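Local coordinates for dally-like protein (Drosophila melanogaster, PDB 3ODN), which probably serves as a cell-surface heparan sulfate proteoglycan of the glypican family, its helical core including a region important for Hedgehog signalling, at residues N100-F103 against I104-G108; K150-T153 against V154-Q158; H260-D263 against S264-N268. The protein carries 2 engineered substitutions. All blocks are in the same frame, centred on the assembly; numbering follows the deposited sequence.

Contact 1 (N100-F103 against I104-G108)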
loop_
_atom_site.group_PDB
_atom_site.type_symbol
_atom_site.label_atom_id
_atom_site.label_comp_id
_atom_site.label_asym_id
_atom_site.label_seq_id
_atom_site.Cartn_x
_atom_site.Cartn_y
_atom_site.Cartn_z
ATOM N N ASN A 100 -14.404 23.102 11.310
ATOM C CA ASN A 100 -15.690 23.769 11.423
ATOM C C ASN A 100 -15.821 24.550 12.737
ATOM O O ASN A 100 -16.209 25.725 12.726
ATOM C CB ASN A 100 -16.845 22.782 11.217
ATOM C CG ASN A 100 -18.206 23.440 11.335
ATOM O OD1 ASN A 100 -18.778 23.523 12.415
ATOM N ND2 ASN A 100 -18.725 23.986 10.241
ATOM N N SER A 101 -15.473 23.897 13.858
ATOM C CA SER A 101 -15.515 24.474 15.197
ATOM C C SER A 101 -14.597 25.684 15.280
ATOM O O SER A 101 -15.025 26.714 15.796
ATOM C CB SER A 101 -15.143 23.428 16.244
ATOM O OG SER A 101 -16.090 22.373 16.243
ATOM N N MET A 102 -13.353 25.576 14.746
ATOM C CA MET A 102 -12.417 26.695 14.741
ATOM C C MET A 102 -12.951 27.833 13.891
ATOM O O MET A 102 -12.870 28.987 14.308
ATOM C CB MET A 102 -11.031 26.280 14.228
ATOM C CG MET A 102 -10.033 27.438 14.199
ATOM S SD MET A 102 -8.497 27.112 13.297
ATOM C CE MET A 102 -7.531 26.313 14.587
ATOM N N PHE A 103 -13.501 27.515 12.712
ATOM C CA PHE A 103 -13.975 28.527 11.767
ATOM C C PHE A 103 -15.220 29.319 12.196
ATOM O O PHE A 103 -15.213 30.519 12.016
ATOM C CB PHE A 103 -13.966 27.999 10.332
ATOM C CG PHE A 103 -12.652 28.138 9.578
ATOM C CD1 PHE A 103 -12.596 28.815 8.361
ATOM C CD2 PHE A 103 -11.470 27.590 10.085
ATOM C CE1 PHE A 103 -11.385 28.963 7.676
ATOM C CE2 PHE A 103 -10.263 27.724 9.387
ATOM C CZ PHE A 103 -10.230 28.410 8.184
ATOM N N ILE A 104 -16.195 28.682 12.897
ATOM C CA ILE A 104 -17.380 29.298 13.526
ATOM C C ILE A 104 -16.901 30.244 14.641
ATOM O O ILE A 104 -17.464 31.321 14.854
ATOM C CB ILE A 104 -18.338 28.209 14.125
ATOM C CG1 ILE A 104 -19.205 27.547 13.035
ATOM C CG2 ILE A 104 -19.236 28.776 15.237
ATOM C CD1 ILE A 104 -20.049 26.288 13.538
ATOM N N ARG A 105 -15.884 29.803 15.381
ATOM C CA ARG A 105 -15.355 30.568 16.500
ATOM C C ARG A 105 -14.531 31.774 16.062
ATOM O O ARG A 105 -14.789 32.869 16.533
ATOM C CB ARG A 105 -14.650 29.644 17.521
ATOM C CG ARG A 105 -15.648 29.050 18.526
ATOM C CD ARG A 105 -15.445 27.583 18.858
ATOM N NE ARG A 105 -14.338 27.391 19.783
ATOM C CZ ARG A 105 -14.477 27.099 21.072
ATOM N NH1 ARG A 105 -15.683 26.916 21.593
ATOM N NH2 ARG A 105 -13.410 26.963 21.845
ATOM N N THR A 106 -13.615 31.595 15.110
ATOM C CA THR A 106 -12.728 32.645 14.596
ATOM C C THR A 106 -13.362 33.570 13.555
ATOM O O THR A 106 -13.136 34.780 13.615
ATOM C CB THR A 106 -11.443 32.011 14.053
ATOM O OG1 THR A 106 -11.061 30.949 14.927
ATOM C CG2 THR A 106 -10.303 33.012 13.910
ATOM N N TYR A 107 -14.079 33.008 12.566
ATOM C CA TYR A 107 -14.644 33.800 11.469
ATOM C C TYR A 107 -16.112 34.160 11.568
ATOM O O TYR A 107 -16.558 35.095 10.899
ATOM C CB TYR A 107 -14.223 33.239 10.109
ATOM C CG TYR A 107 -12.713 33.136 9.982
ATOM C CD1 TYR A 107 -11.924 34.277 9.876
ATOM C CD2 TYR A 107 -12.074 31.904 10.017
ATOM C CE1 TYR A 107 -10.539 34.197 9.804
ATOM C CE2 TYR A 107 -10.679 31.808 9.942
ATOM C CZ TYR A 107 -9.918 32.962 9.827
ATOM O OH TYR A 107 -8.553 32.918 9.732
ATOM N N GLY A 108 -16.817 33.502 12.482
ATOM C CA GLY A 108 -18.214 33.780 12.782
ATOM C C GLY A 108 -19.154 33.601 11.617
ATOM O O GLY A 108 -19.058 32.617 10.883
#

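Contact 2 (K150-T153 against V154-Q158)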
loop_
_atom_site.group_PDB
_atom_site.type_symbol
_atom_site.label_atom_id
_atom_site.label_comp_id
_atom_site.label_asym_id
_atom_site.label_seq_id
_atom_site.Cartn_x
_atom_site.Cartn_y
_atom_site.Cartn_z
ATOM N N LYS A 150 -14.685 35.558 -2.958
ATOM C CA LYS A 150 -15.569 35.808 -1.820
ATOM C C LYS A 150 -14.946 36.847 -0.899
ATOM O O LYS A 150 -15.622 37.787 -0.495
ATOM C CB LYS A 150 -15.807 34.515 -1.011
ATOM C CG LYS A 150 -16.605 33.433 -1.721
ATOM C CD LYS A 150 -18.070 33.765 -1.936
ATOM C CE LYS A 150 -18.833 32.522 -2.310
ATOM N NZ LYS A 150 -18.879 31.549 -1.187
ATOM N N MET A 151 -13.660 36.669 -0.573
ATOM C CA MET A 151 -12.919 37.549 0.325
ATOM C C MET A 151 -12.636 38.925 -0.253
ATOM O O MET A 151 -12.619 39.889 0.512
ATOM C CB MET A 151 -11.630 36.885 0.808
ATOM C CG MET A 151 -11.860 35.857 1.879
ATOM S SD MET A 151 -10.316 35.139 2.438
ATOM C CE MET A 151 -9.650 36.536 3.387
ATOM N N PHE A 152 -12.418 39.029 -1.586
ATOM C CA PHE A 152 -12.179 40.322 -2.217
ATOM C C PHE A 152 -13.460 41.147 -2.106
ATOM O O PHE A 152 -13.410 42.289 -1.642
ATOM C CB PHE A 152 -11.712 40.180 -3.683
ATOM C CG PHE A 152 -11.488 41.508 -4.377
ATOM C CD1 PHE A 152 -12.496 42.097 -5.133
ATOM C CD2 PHE A 152 -10.296 42.207 -4.210
ATOM C CE1 PHE A 152 -12.312 43.353 -5.725
ATOM C CE2 PHE A 152 -10.107 43.460 -4.814
ATOM C CZ PHE A 152 -11.116 44.022 -5.568
ATOM N N THR A 153 -14.605 40.545 -2.492
ATOM C CA THR A 153 -15.925 41.164 -2.428
ATOM C C THR A 153 -16.292 41.608 -1.020
ATOM O O THR A 153 -16.644 42.760 -0.857
ATOM C CB THR A 153 -16.998 40.311 -3.111
ATOM O OG1 THR A 153 -16.768 38.927 -2.870
ATOM C CG2 THR A 153 -17.049 40.544 -4.592
ATOM N N VAL A 154 -16.145 40.728 -0.009
ATOM C CA VAL A 154 -16.422 41.012 1.406
ATOM C C VAL A 154 -15.693 42.303 1.872
ATOM O O VAL A 154 -16.340 43.211 2.408
ATOM C CB VAL A 154 -16.104 39.775 2.307
ATOM C CG1 VAL A 154 -16.040 40.145 3.788
ATOM C CG2 VAL A 154 -17.119 38.662 2.092
ATOM N N LEU A 155 -14.358 42.375 1.644
ATOM C CA LEU A 155 -13.512 43.517 2.003
ATOM C C LEU A 155 -13.959 44.801 1.284
ATOM O O LEU A 155 -14.044 45.862 1.910
ATOM C CB LEU A 155 -12.047 43.203 1.664
ATOM C CG LEU A 155 -11.038 44.340 1.819
ATOM C CD1 LEU A 155 -10.431 44.347 3.205
ATOM C CD2 LEU A 155 -9.957 44.241 0.784
ATOM N N ASN A 156 -14.233 44.694 -0.024
ATOM C CA ASN A 156 -14.632 45.818 -0.856
ATOM C C ASN A 156 -16.157 45.945 -1.022
ATOM O O ASN A 156 -16.694 46.015 -2.135
ATOM C CB ASN A 156 -13.830 45.853 -2.160
ATOM C CG ASN A 156 -12.349 45.949 -1.919
ATOM O OD1 ASN A 156 -11.849 46.939 -1.385
ATOM N ND2 ASN A 156 -11.626 44.876 -2.204
ATOM N N THR A 157 -16.842 45.987 0.139
ATOM C CA THR A 157 -18.288 46.174 0.308
ATOM C C THR A 157 -18.692 47.509 -0.303
ATOM O O THR A 157 -19.743 47.610 -0.938
ATOM C CB THR A 157 -18.679 46.143 1.812
ATOM O OG1 THR A 157 -17.528 46.263 2.662
ATOM C CG2 THR A 157 -19.460 44.912 2.182
ATOM N N GLN A 158 -17.824 48.524 -0.116
ATOM C CA GLN A 158 -17.924 49.912 -0.589
ATOM C C GLN A 158 -18.119 50.039 -2.111
ATOM O O GLN A 158 -18.839 50.936 -2.563
ATOM C CB GLN A 158 -16.677 50.697 -0.137
ATOM C CG GLN A 158 -15.387 49.855 -0.169
ATOM C CD GLN A 158 -14.168 50.523 0.409
ATOM O OE1 GLN A 158 -14.140 51.734 0.668
ATOM N NE2 GLN A 158 -13.118 49.739 0.603
#

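Contact 3 (H260-D263 against S264-N268)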
loop_
_atom_site.group_PDB
_atom_site.type_symbol
_atom_site.label_atom_id
_atom_site.label_comp_id
_atom_site.label_asym_id
_atom_site.label_seq_id
_atom_site.Cartn_x
_atom_site.Cartn_y
_atom_site.Cartn_z
ATOM N N HIS A 260 7.320 -18.899 -8.466
ATOM C CA HIS A 260 8.652 -18.360 -8.754
ATOM C C HIS A 260 8.621 -16.969 -9.396
ATOM O O HIS A 260 9.424 -16.111 -9.023
ATOM C CB HIS A 260 9.462 -19.367 -9.583
ATOM C CG HIS A 260 10.892 -19.001 -9.785
ATOM N ND1 HIS A 260 11.873 -19.373 -8.870
ATOM C CD2 HIS A 260 11.480 -18.352 -10.817
ATOM C CE1 HIS A 260 13.021 -18.936 -9.370
ATOM N NE2 HIS A 260 12.834 -18.310 -10.540
ATOM N N GLU A 261 7.705 -16.746 -10.364
ATOM C CA GLU A 261 7.532 -15.449 -11.017
ATOM C C GLU A 261 6.990 -14.489 -9.965
ATOM O O GLU A 261 7.525 -13.397 -9.779
ATOM C CB GLU A 261 6.515 -15.559 -12.167
ATOM C CG GLU A 261 7.127 -15.735 -13.552
ATOM C CD GLU A 261 6.139 -15.697 -14.706
ATOM O OE1 GLU A 261 5.107 -16.404 -14.639
ATOM O OE2 GLU A 261 6.409 -14.973 -15.693
ATOM N N PHE A 262 5.958 -14.959 -9.244
ATOM C CA PHE A 262 5.210 -14.293 -8.192
ATOM C C PHE A 262 6.042 -13.873 -6.975
ATOM O O PHE A 262 5.761 -12.817 -6.396
ATOM C CB PHE A 262 4.036 -15.181 -7.760
ATOM C CG PHE A 262 3.054 -14.495 -6.844
ATOM C CD1 PHE A 262 3.110 -14.689 -5.467
ATOM C CD2 PHE A 262 2.087 -13.634 -7.353
ATOM C CE1 PHE A 262 2.209 -14.046 -4.621
ATOM C CE2 PHE A 262 1.191 -12.990 -6.503
ATOM C CZ PHE A 262 1.254 -13.200 -5.142
ATOM N N ASP A 263 6.997 -14.720 -6.547
ATOM C CA ASP A 263 7.862 -14.470 -5.398
ATOM C C ASP A 263 8.781 -13.266 -5.604
ATOM O O ASP A 263 8.895 -12.445 -4.701
ATOM C CB ASP A 263 8.665 -15.739 -5.027
ATOM C CG ASP A 263 9.971 -15.493 -4.310
ATOM O OD1 ASP A 263 9.935 -14.963 -3.173
ATOM O OD2 ASP A 263 11.032 -15.822 -4.887
ATOM N N SER A 264 9.458 -13.185 -6.758
ATOM C CA SER A 264 10.352 -12.079 -7.125
ATOM C C SER A 264 9.573 -10.747 -7.176
ATOM O O SER A 264 10.082 -9.720 -6.720
ATOM C CB SER A 264 11.030 -12.357 -8.467
ATOM O OG SER A 264 10.069 -12.488 -9.501
ATOM N N GLU A 265 8.329 -10.783 -7.697
ATOM C CA GLU A 265 7.443 -9.617 -7.743
ATOM C C GLU A 265 6.936 -9.226 -6.334
ATOM O O GLU A 265 6.783 -8.041 -6.068
ATOM C CB GLU A 265 6.294 -9.789 -8.759
ATOM C CG GLU A 265 6.723 -9.763 -10.218
ATOM C CD GLU A 265 7.354 -8.507 -10.793
ATOM O OE1 GLU A 265 7.043 -7.396 -10.305
ATOM O OE2 GLU A 265 8.110 -8.635 -11.784
ATOM N N TRP A 266 6.723 -10.208 -5.428
ATOM C CA TRP A 266 6.329 -9.960 -4.031
ATOM C C TRP A 266 7.426 -9.143 -3.339
ATOM O O TRP A 266 7.116 -8.286 -2.501
ATOM C CB TRP A 266 6.126 -11.286 -3.262
ATOM C CG TRP A 266 5.459 -11.117 -1.918
ATOM C CD1 TRP A 266 6.049 -11.209 -0.690
ATOM C CD2 TRP A 266 4.064 -10.887 -1.679
ATOM N NE1 TRP A 266 5.106 -11.049 0.301
ATOM C CE2 TRP A 266 3.881 -10.835 -0.279
ATOM C CE3 TRP A 266 2.943 -10.736 -2.515
ATOM C CZ2 TRP A 266 2.629 -10.605 0.306
ATOM C CZ3 TRP A 266 1.706 -10.498 -1.939
ATOM C CH2 TRP A 266 1.556 -10.434 -0.543
ATOM N N GLU A 267 8.698 -9.400 -3.716
ATOM C CA GLU A 267 9.891 -8.739 -3.190
ATOM C C GLU A 267 9.947 -7.303 -3.634
ATOM O O GLU A 267 10.160 -6.429 -2.788
ATOM C CB GLU A 267 11.183 -9.517 -3.534
ATOM C CG GLU A 267 11.275 -10.858 -2.803
ATOM C CD GLU A 267 12.621 -11.562 -2.808
ATOM O OE1 GLU A 267 13.607 -10.963 -3.294
ATOM O OE2 GLU A 267 12.693 -12.708 -2.302
ATOM N N ASN A 268 9.662 -7.038 -4.936
ATOM C CA ASN A 268 9.568 -5.685 -5.504
ATOM C C ASN A 268 8.427 -4.937 -4.870
ATOM O O ASN A 268 8.529 -3.725 -4.655
ATOM C CB ASN A 268 9.354 -5.725 -7.010
ATOM C CG ASN A 268 10.554 -6.173 -7.812
ATOM O OD1 ASN A 268 10.410 -6.629 -8.934
ATOM N ND2 ASN A 268 11.764 -6.024 -7.290
#

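Contact 1 (N100-F103 against I104-G108)
Tyr107 brings the edge of its ring onto the face of Phe103, four residues earlier on the helix, in a T-shaped (edge-to-face) pair. The ring centroids lie 4.9 Å apart and the planes make 57° with one another. CE2 of Tyr107 stands 3.7 Å above the Phe103 ring plane, over its centre, while the closest atoms are Phe103 CD1 and Tyr107 CD2 at 3.5 Å. The two side chains run alongside each other in the same direction. Tyr107 owes this placement to chi1 of -55°, which turns CG away from the carbonyl carbon and back along the helix. At the backbone, Tyr107 N donates to Phe103 O at 2.8 Å; Gly108 N adds a weak bond to that same oxygen. This is the closing turn of helix 48-106, one of the long rods of the all-helical glypican core. Gly108, with positive phi, breaks the helical path and serves as N-cap position for helix 109-113. One residue back, Met102 O is gripped twice by Thr106, through the backbone N at 2.8 Å and through OG1 at 2.7 Å. Thr106 CG2 meanwhile sits over the centre of one face of the Tyr107 ring. On another side of the helix, the Ile104 side chain crosses that of Asn100 at a slant, its terminal methyl CD1 3.2 Å from the amide oxygen OD1. Phe103 also meets the rings of Phe99, Tyr111 and Phe118, and both Phe103 and Tyr107 touch Ile301 of helix 293-306.

Contact 2 (K150-T153 against V154-Q158)
Phe152 and Asn156 make the principal side-chain contact of this helix end, the amide nitrogen of one over a face of the other's ring. Asn156 ND2 stands 3.3 Å above the Phe152 ring plane, displaced toward the rim, and the amide and ring planes are 51° apart. The asparagine is the first residue to leave helical geometry, and its chi1 of -59° sends CG back over the last turn instead of outward.

Hydrogen bonds bind the same two residues. Asn156 N donates to Phe152 O at 3.0 Å, in the carbonyl plane, and ND2 adds a weak bond to that oxygen at 3.2 Å and another weak one to Thr312 OG1 of helix 308-318. The bonds just before it in the helix are Val154 N to Lys150 O at 3.0 Å and Leu155 N to Met151 O at 3.2 Å. Beyond the helix, Thr157 OG1 makes a weak bond to Val154 O.

Van der Waals contact is slighter: the Val154 methyl CG2 comes to 3.1 Å from the carbonyl oxygen Lys150 O.

Lys150 NZ bonds to Asn114 OD1 and Tyr116 OH, while Thr153 OG1 has Gln149 O and Lys150 O as alternative acceptors. The turn closes helix 136-155, and the buried Phe152 ring is inserted among Phe304 of helix 293-306, Thr312, Val315 and Phe316 of helix 308-318, and Met166 of helix 163-176.

Contact 3 (H260-D263 against S264-N268)
Ser264 OG donates to Glu261 O at 2.7 Å, a side-chain bond back to a carbonyl three residues earlier on the same helix. With chi1 at 61°, the hydroxyl sits between the backbone N and the carbonyl carbon, within range of that oxygen. Glu265 N makes a weak bond to it as well, at 3.4 Å. The bonds that follow are Trp266 N to Phe262 O at 2.9 Å and Glu267 N to Asp263 O at 3.2 Å.

Two like charges approach nearby: Asp263 OD1 lies 3.7 Å from Glu267 OE2, the carboxylate planes standing 90° apart. A long, weak ion pair between Glu267 OE1 and Lys416 NZ may ease the repulsion.

On the buried side Phe262 and Trp266 point the same way, the Phe262 ring and the six-membered ring of Trp266 inclined by 30° but slid so far apart that they barely overlap. Trp266 CE3 is 4.0 Å from both CE1 and CZ of Phe262. Trp419 meets both rings edge-to-face, and Trp266 NE1 bonds to Tyr415 O. At this start of helix 260-281, Phe262 packs on Val210 and Val214 of helix 182-214, Trp266 reaches Met73 and Leu77 of helix 48-106, and Glu265 lies against helix 479-496.

Overall arrangement
The three contacts follow one another along the chain, each within a single helix of one elongated bundle: contact 1 at the end of helix 48-106, contact 2 at the end of helix 136-155, contact 3 at the start of helix 260-281. Contacts 1 and 2 are neighbours near one end, their centres about 19 Å apart and their nearest atoms about 7 Å; they do not touch, but both pack on Ile301 of helix 293-306. Contact 3 lies across the chain's centre, about 52 and 60 Å from them, centre to centre. Helix 48-106 spans this distance, carrying contact 1 and supplying Met73 and Leu77 to contact 3, so distant parts of the glypican core share one rod.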